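Local atomic coordinates of pmbA-related protein (Thermotoga maritima, PDB entry 1VL4), a protein that is of uncertain function but, as a member of the PmbA/TldD family (peptidase U62), may act as a metallopeptidase. Residues A[188-194]-A[221-227]; A[359-365]-A[393-399]. One frame throughout, in Å; residues are numbered along the deposited sequence.

Contact 1: residues A[188-194]-A[221-227]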
loop_
_atom_site.group_PDB
_atom_site.type_symbol
_atom_site.label_atom_id
_atom_site.label_comp_id
_atom_site.label_asym_id
_atom_site.label_seq_id
_atom_site.Cartn_x
_atom_site.Cartn_y
_atom_site.Cartn_z
ATOM N N ALA A 188 19.450 -12.658 -16.630
ATOM C CA ALA A 188 20.526 -13.171 -17.483
ATOM C C ALA A 188 21.843 -13.333 -16.687
ATOM O O ALA A 188 22.121 -12.604 -15.734
ATOM C CB ALA A 188 20.737 -12.240 -18.665
ATOM N N ARG A 189 22.621 -14.339 -17.066
ATOM C CA ARG A 189 23.866 -14.650 -16.406
ATOM C C ARG A 189 24.949 -13.614 -16.713
ATOM O O ARG A 189 25.234 -13.346 -17.865
ATOM C CB ARG A 189 24.336 -16.014 -16.872
ATOM C CG ARG A 189 25.640 -16.453 -16.260
ATOM C CD ARG A 189 26.084 -17.763 -16.830
ATOM N NE ARG A 189 25.283 -18.877 -16.360
ATOM C CZ ARG A 189 24.251 -19.404 -17.028
ATOM N NH1 ARG A 189 23.891 -18.984 -18.253
ATOM N NH2 ARG A 189 23.588 -20.387 -16.482
ATOM N N ASP A 190 25.558 -13.034 -15.663
ATOM C CA ASP A 190 26.670 -12.101 -15.832
ATOM C C ASP A 190 27.433 -11.935 -14.500
ATOM O O ASP A 190 26.958 -12.392 -13.460
ATOM C CB ASP A 190 26.125 -10.751 -16.354
ATOM C CG ASP A 190 27.193 -9.848 -16.933
ATOM O OD1 ASP A 190 28.284 -10.343 -17.269
ATOM O OD2 ASP A 190 26.925 -8.628 -17.064
ATOM N N ALA A 191 28.602 -11.298 -14.531
ATOM C CA ALA A 191 29.358 -10.967 -13.307
ATOM C C ALA A 191 28.480 -10.455 -12.145
ATOM O O ALA A 191 28.684 -10.819 -10.973
ATOM C CB ALA A 191 30.424 -9.951 -13.632
ATOM N N ASN A 192 27.555 -9.565 -12.497
ATOM C CA ASN A 192 26.397 -9.210 -11.687
ATOM C C ASN A 192 25.203 -9.631 -12.525
ATOM O O ASN A 192 25.122 -9.270 -13.695
ATOM C CB ASN A 192 26.312 -7.695 -11.465
ATOM C CG ASN A 192 27.559 -7.121 -10.799
ATOM O OD1 ASN A 192 27.938 -7.540 -9.718
ATOM N ND2 ASN A 192 28.191 -6.136 -11.449
ATOM N N PRO A 193 24.266 -10.390 -11.957
ATOM C CA PRO A 193 23.115 -10.788 -12.772
ATOM C C PRO A 193 22.309 -9.606 -13.334
ATOM O O PRO A 193 22.130 -8.599 -12.650
ATOM C CB PRO A 193 22.268 -11.611 -11.800
ATOM C CG PRO A 193 23.234 -12.075 -10.757
ATOM C CD PRO A 193 24.211 -10.955 -10.599
ATOM N N ARG A 194 21.825 -9.745 -14.566
ATOM C CA ARG A 194 21.179 -8.654 -15.283
ATOM C C ARG A 194 19.690 -8.912 -15.384
ATOM O O ARG A 194 19.280 -9.920 -15.889
ATOM C CB ARG A 194 21.735 -8.542 -16.712
ATOM C CG ARG A 194 23.250 -8.514 -16.799
ATOM C CD ARG A 194 23.761 -7.330 -16.035
ATOM N NE ARG A 194 25.199 -7.260 -16.036
ATOM C CZ ARG A 194 25.892 -6.468 -15.233
ATOM N NH1 ARG A 194 25.272 -5.629 -14.402
ATOM N NH2 ARG A 194 27.213 -6.501 -15.278
ATOM N N ALA A 221 17.155 -8.500 -20.635
ATOM C CA ALA A 221 18.176 -8.953 -19.706
ATOM C C ALA A 221 19.522 -9.252 -20.374
ATOM O O ALA A 221 20.581 -8.882 -19.863
ATOM C CB ALA A 221 17.667 -10.204 -18.953
ATOM N N ILE A 222 19.469 -9.940 -21.509
ATOM C CA ILE A 222 20.666 -10.402 -22.197
ATOM C C ILE A 222 21.501 -9.237 -22.732
ATOM O O ILE A 222 22.734 -9.285 -22.745
ATOM C CB ILE A 222 20.277 -11.336 -23.356
ATOM C CG1 ILE A 222 19.936 -12.728 -22.825
ATOM C CG2 ILE A 222 21.405 -11.478 -24.395
ATOM C CD1 ILE A 222 19.076 -13.563 -23.777
ATOM N N SER A 223 20.810 -8.199 -23.198
ATOM C CA SER A 223 21.461 -7.042 -23.782
ATOM C C SER A 223 22.328 -6.278 -22.773
ATOM O O SER A 223 23.228 -5.524 -23.176
ATOM C CB SER A 223 20.435 -6.117 -24.413
ATOM O OG SER A 223 19.652 -5.491 -23.440
ATOM N N LEU A 224 22.065 -6.483 -21.481
ATOM C CA LEU A 224 22.859 -5.861 -20.419
ATOM C C LEU A 224 24.077 -6.699 -20.023
ATOM O O LEU A 224 24.880 -6.273 -19.180
ATOM C CB LEU A 224 21.997 -5.581 -19.186
ATOM C CG LEU A 224 20.870 -4.592 -19.418
ATOM C CD1 LEU A 224 19.983 -4.580 -18.185
ATOM C CD2 LEU A 224 21.405 -3.204 -19.750
ATOM N N ILE A 225 24.239 -7.873 -20.619
ATOM C CA ILE A 225 25.419 -8.676 -20.311
ATOM C C ILE A 225 26.624 -7.929 -20.834
ATOM O O ILE A 225 26.600 -7.466 -21.977
ATOM C CB ILE A 225 25.350 -10.058 -20.953
ATOM C CG1 ILE A 225 24.168 -10.856 -20.358
ATOM C CG2 ILE A 225 26.704 -10.788 -20.805
ATOM C CD1 ILE A 225 23.945 -12.157 -21.100
ATOM N N GLY A 226 27.667 -7.838 -19.997
ATOM C CA GLY A 226 28.870 -7.069 -20.291
ATOM C C GLY A 226 28.731 -5.579 -19.999
ATOM O O GLY A 226 29.505 -4.766 -20.506
ATOM N N SER A 227 27.738 -5.205 -19.208
ATOM C CA SER A 227 27.611 -3.834 -18.770
ATOM C C SER A 227 28.893 -3.370 -18.089
ATOM O O SER A 227 29.657 -4.170 -17.558
ATOM C CB SER A 227 26.413 -3.650 -17.852
ATOM O OG SER A 227 25.208 -3.670 -18.601
#
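Asp190 OD2 sits between a backbone N-H of 221-227 and the guanidinium of Arg194. From across the contact Gly226 N donates to OD2 at 3.1 Å, 154° at the hydrogen, coming from above the carboxylate plane. From its own loop Arg194 adds a salt bridge through NE, with a weak second bond from NH2 at 2.8 Å; the modelled NE distance is too short to be taken literally. With its CG anti to the backbone N (chi1 -164°), Asp190 carries the carboxylate over to the turn, where OD1 also touches Ile225 CG2.

Arg194 bends at chi2 (-60°), which lays its chain over Leu224: CB lies 3.9 Å from Leu224 CB, and CD rests near Leu224 O. Beyond the bend the guanidinium is layered, with Ser227 CB 3.8 Å above the centre of one face and Asn192 O over the rim of the other. Leu224 O is gripped by its own turn, a type II turn from Leu224 to Ser227, taking bonds from Ser227 N and from Ser227 OG at 2.7 Å. Arg194 NH1 also pairs with Glu404. With an alanine here, the Asp190 carboxylate would probably lose its countercharge, Glu404 its partner in this arginine, and the Leu224-Ser227 turn its cover.

Deeper in, Ala188 CB meets Ala221 CB at 3.7 Å, and Ile225 CD1 closes over it and Arg189 O. Here the loop joining antiparallel strands 172-188 and 194-202 is pinned to the end of helix 210-223. The charges continue past the contact: Asp190 and Glu404 share one arginine, which probably fixes the rotation of the guanidinium and ties the hairpin end to strand 398-404.

Contact 2: residues A[359-365]-A[393-399]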
loop_
_atom_site.group_PDB
_atom_site.type_symbol
_atom_site.label_atom_id
_atom_site.label_comp_id
_atom_site.label_asym_id
_atom_site.label_seq_id
_atom_site.Cartn_x
_atom_site.Cartn_y
_atom_site.Cartn_z
ATOM N N LEU A 359 18.773 7.406 -31.935
ATOM C CA LEU A 359 20.147 6.943 -31.643
ATOM C C LEU A 359 21.162 7.645 -32.533
ATOM O O LEU A 359 22.191 8.183 -32.070
ATOM C CB LEU A 359 20.279 5.441 -31.895
ATOM C CG LEU A 359 19.826 4.556 -30.744
ATOM C CD1 LEU A 359 19.745 3.095 -31.231
ATOM C CD2 LEU A 359 20.765 4.698 -29.576
ATOM N N LYS A 360 20.851 7.609 -33.825
ATOM C CA LYS A 360 21.686 8.193 -34.842
ATOM C C LYS A 360 21.827 9.684 -34.590
ATOM O O LYS A 360 22.955 10.220 -34.604
ATOM C CB LYS A 360 21.091 7.923 -36.229
ATOM C CG LYS A 360 21.705 6.775 -37.055
ATOM C CD LYS A 360 21.931 5.501 -36.255
ATOM C CE LYS A 360 22.812 4.528 -37.015
ATOM N NZ LYS A 360 24.200 5.060 -37.248
ATOM N N GLU A 361 20.715 10.377 -34.350
ATOM C CA GLU A 361 20.792 11.831 -34.080
ATOM C C GLU A 361 21.594 12.155 -32.822
ATOM O O GLU A 361 22.360 13.108 -32.814
ATOM C CB GLU A 361 19.412 12.439 -33.907
ATOM C CG GLU A 361 18.535 12.409 -35.125
ATOM C CD GLU A 361 18.754 13.589 -36.011
ATOM O OE1 GLU A 361 19.750 14.315 -35.798
ATOM O OE2 GLU A 361 17.922 13.786 -36.921
ATOM N N MET A 362 21.380 11.399 -31.737
ATOM C CA MET A 362 22.153 11.607 -30.525
ATOM C C MET A 362 23.645 11.360 -30.756
ATOM O O MET A 362 24.484 12.112 -30.256
ATOM C CB MET A 362 21.679 10.684 -29.409
ATOM C CG MET A 362 22.511 10.888 -28.108
ATOM S SD MET A 362 21.887 9.981 -26.692
ATOM C CE MET A 362 22.233 8.299 -27.210
ATOM N N ASP A 363 23.937 10.266 -31.460
ATOM C CA ASP A 363 25.262 9.840 -31.880
ATOM C C ASP A 363 26.190 9.365 -30.754
ATOM O O ASP A 363 26.927 8.386 -30.916
ATOM C CB ASP A 363 25.954 10.938 -32.689
ATOM C CG ASP A 363 27.353 10.533 -33.125
ATOM O OD1 ASP A 363 27.447 9.610 -33.958
ATOM O OD2 ASP A 363 28.352 11.098 -32.626
ATOM N N ARG A 364 26.234 10.095 -29.653
ATOM C CA ARG A 364 27.070 9.701 -28.530
ATOM C C ARG A 364 26.442 10.110 -27.191
ATOM O O ARG A 364 26.138 11.261 -26.962
ATOM C CB ARG A 364 28.446 10.293 -28.703
ATOM C CG ARG A 364 29.481 9.769 -27.765
ATOM C CD ARG A 364 30.819 10.331 -28.173
ATOM N NE ARG A 364 31.866 9.941 -27.256
ATOM C CZ ARG A 364 32.048 10.470 -26.048
ATOM N NH1 ARG A 364 31.239 11.425 -25.596
ATOM N NH2 ARG A 364 33.047 10.039 -25.282
ATOM N N GLY A 365 26.239 9.160 -26.298
ATOM C CA GLY A 365 25.468 9.463 -25.111
ATOM C C GLY A 365 24.915 8.232 -24.430
ATOM O O GLY A 365 25.341 7.111 -24.715
ATOM N N TRP A 393 25.511 2.654 -23.294
ATOM C CA TRP A 393 26.394 3.664 -23.869
ATOM C C TRP A 393 26.271 3.564 -25.402
ATOM O O TRP A 393 26.237 2.462 -25.964
ATOM C CB TRP A 393 27.854 3.443 -23.440
ATOM C CG TRP A 393 28.762 4.467 -24.036
ATOM C CD1 TRP A 393 29.695 4.276 -25.019
ATOM C CD2 TRP A 393 28.784 5.868 -23.728
ATOM N NE1 TRP A 393 30.304 5.471 -25.324
ATOM C CE2 TRP A 393 29.738 6.465 -24.563
ATOM C CE3 TRP A 393 28.069 6.676 -22.844
ATOM C CZ2 TRP A 393 30.023 7.828 -24.508
ATOM C CZ3 TRP A 393 28.351 8.027 -22.803
ATOM C CH2 TRP A 393 29.307 8.585 -23.618
ATOM N N VAL A 394 26.184 4.716 -26.060
ATOM C CA VAL A 394 26.085 4.789 -27.496
ATOM C C VAL A 394 27.307 5.532 -27.993
ATOM O O VAL A 394 27.663 6.562 -27.462
ATOM C CB VAL A 394 24.815 5.571 -27.901
ATOM C CG1 VAL A 394 24.727 5.777 -29.416
ATOM C CG2 VAL A 394 23.582 4.870 -27.375
ATOM N N GLU A 395 27.972 4.981 -28.985
ATOM C CA GLU A 395 28.955 5.740 -29.767
ATOM C C GLU A 395 28.723 5.500 -31.251
ATOM O O GLU A 395 28.360 4.407 -31.680
ATOM C CB GLU A 395 30.404 5.446 -29.370
ATOM C CG GLU A 395 30.601 4.179 -28.590
ATOM C CD GLU A 395 32.040 3.987 -28.124
ATOM O OE1 GLU A 395 32.788 4.997 -28.032
ATOM O OE2 GLU A 395 32.413 2.814 -27.849
ATOM N N ASN A 396 28.929 6.552 -32.019
ATOM C CA ASN A 396 28.677 6.552 -33.448
ATOM C C ASN A 396 27.304 6.088 -33.823
ATOM O O ASN A 396 27.158 5.417 -34.829
ATOM C CB ASN A 396 29.730 5.707 -34.162
ATOM C CG ASN A 396 31.088 6.295 -34.030
ATOM O OD1 ASN A 396 31.302 7.465 -34.399
ATOM N ND2 ASN A 396 32.025 5.525 -33.443
ATOM N N GLY A 397 26.296 6.440 -33.022
ATOM C CA GLY A 397 24.908 6.138 -33.345
ATOM C C GLY A 397 24.452 4.703 -33.116
ATOM O O GLY A 397 23.343 4.305 -33.543
ATOM N N GLU A 398 25.254 3.951 -32.379
ATOM C CA GLU A 398 25.009 2.534 -32.107
ATOM C C GLU A 398 25.240 2.213 -30.641
ATOM O O GLU A 398 26.217 2.678 -30.047
ATOM C CB GLU A 398 25.986 1.686 -32.949
ATOM C CG GLU A 398 25.605 1.674 -34.445
ATOM C CD GLU A 398 26.655 1.037 -35.328
ATOM O OE1 GLU A 398 27.419 0.163 -34.835
ATOM O OE2 GLU A 398 26.720 1.421 -36.526
ATOM N N ILE A 399 24.398 1.365 -30.070
ATOM C CA ILE A 399 24.604 0.923 -28.687
ATOM C C ILE A 399 25.925 0.161 -28.643
ATOM O O ILE A 399 26.163 -0.737 -29.453
ATOM C CB ILE A 399 23.407 0.077 -28.163
ATOM C CG1 ILE A 399 22.160 0.973 -28.001
ATOM C CG2 ILE A 399 23.742 -0.622 -26.860
ATOM C CD1 ILE A 399 20.897 0.210 -28.009
#
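Backbone pairing joined to a small apolar cluster makes this contact, where helix 355-362 ends and strand 365-372 begins beside the hairpin of strands 384-395 and 398-404. Gly365 and Val394 form an antiparallel hydrogen-bonded pair: Val394 N gives to Gly365 O at 2.9 Å, and Gly365 N returns a bond to Val394 O at 3.2 Å. Just before it, Asp363 leaves the helix with positive phi (69°), and its carbonyl takes Gly397 N at 2.9 Å. That bond fastens the helix exit to the type I' turn from Glu395 to Glu398.

Val394 offers its branches separately. CG1, anti to the backbone N (chi1 175°), reaches Asp363 O, while CG2 packs on Leu359 CD2 at 3.6 Å and on Met362 CE at 3.7 Å. Val367 of strand 365-372 touches all three side chains.

Toward the surface, the extended Arg364 chain brings its guanidinium to the indole of Trp393. The indole edge, at CZ2, points at the centre of the guanidinium face from 3.7 Å, the planes 88° apart: edge-to-face, T-shaped. Gly365 O sits over a face of the same indole, 3.3 Å from CE3.

Gly365 has backbone angles that call for glycine, and a CB there would strike Met362 SD. Gly397 is less strictly bound: its positive phi favours glycine, and a CB would come against Lys360 NZ as modelled. Its carbonyl, buried against the Lys360 chain, finds no partner in the model. Polar hold across the contact comes from three backbone bonds, while the side chains add apolar packing and the Arg364-Trp393 approach.

Both segments of contact 1 precede those of contact 2 in the sequence; the first falls in the central domain of the PmbA/TldA family, the second in its C-terminal domain. Their centres lie 21 Å apart, and their nearest atoms come to about 6 Å without touching. Different sheets feed them: the antiparallel sheet that includes 172-188 and 194-202 reaches contact 1, whereas contact 2 belongs to the mixed sheet built round 384-395. Strand 384-395 of that second sheet nevertheless spans the gap. Leu224 packs on Lys390 and on Tyr392, the residue just before Trp393, so this strand runs from one contact into the other and probably helps to hold the two regions in place relative to each other.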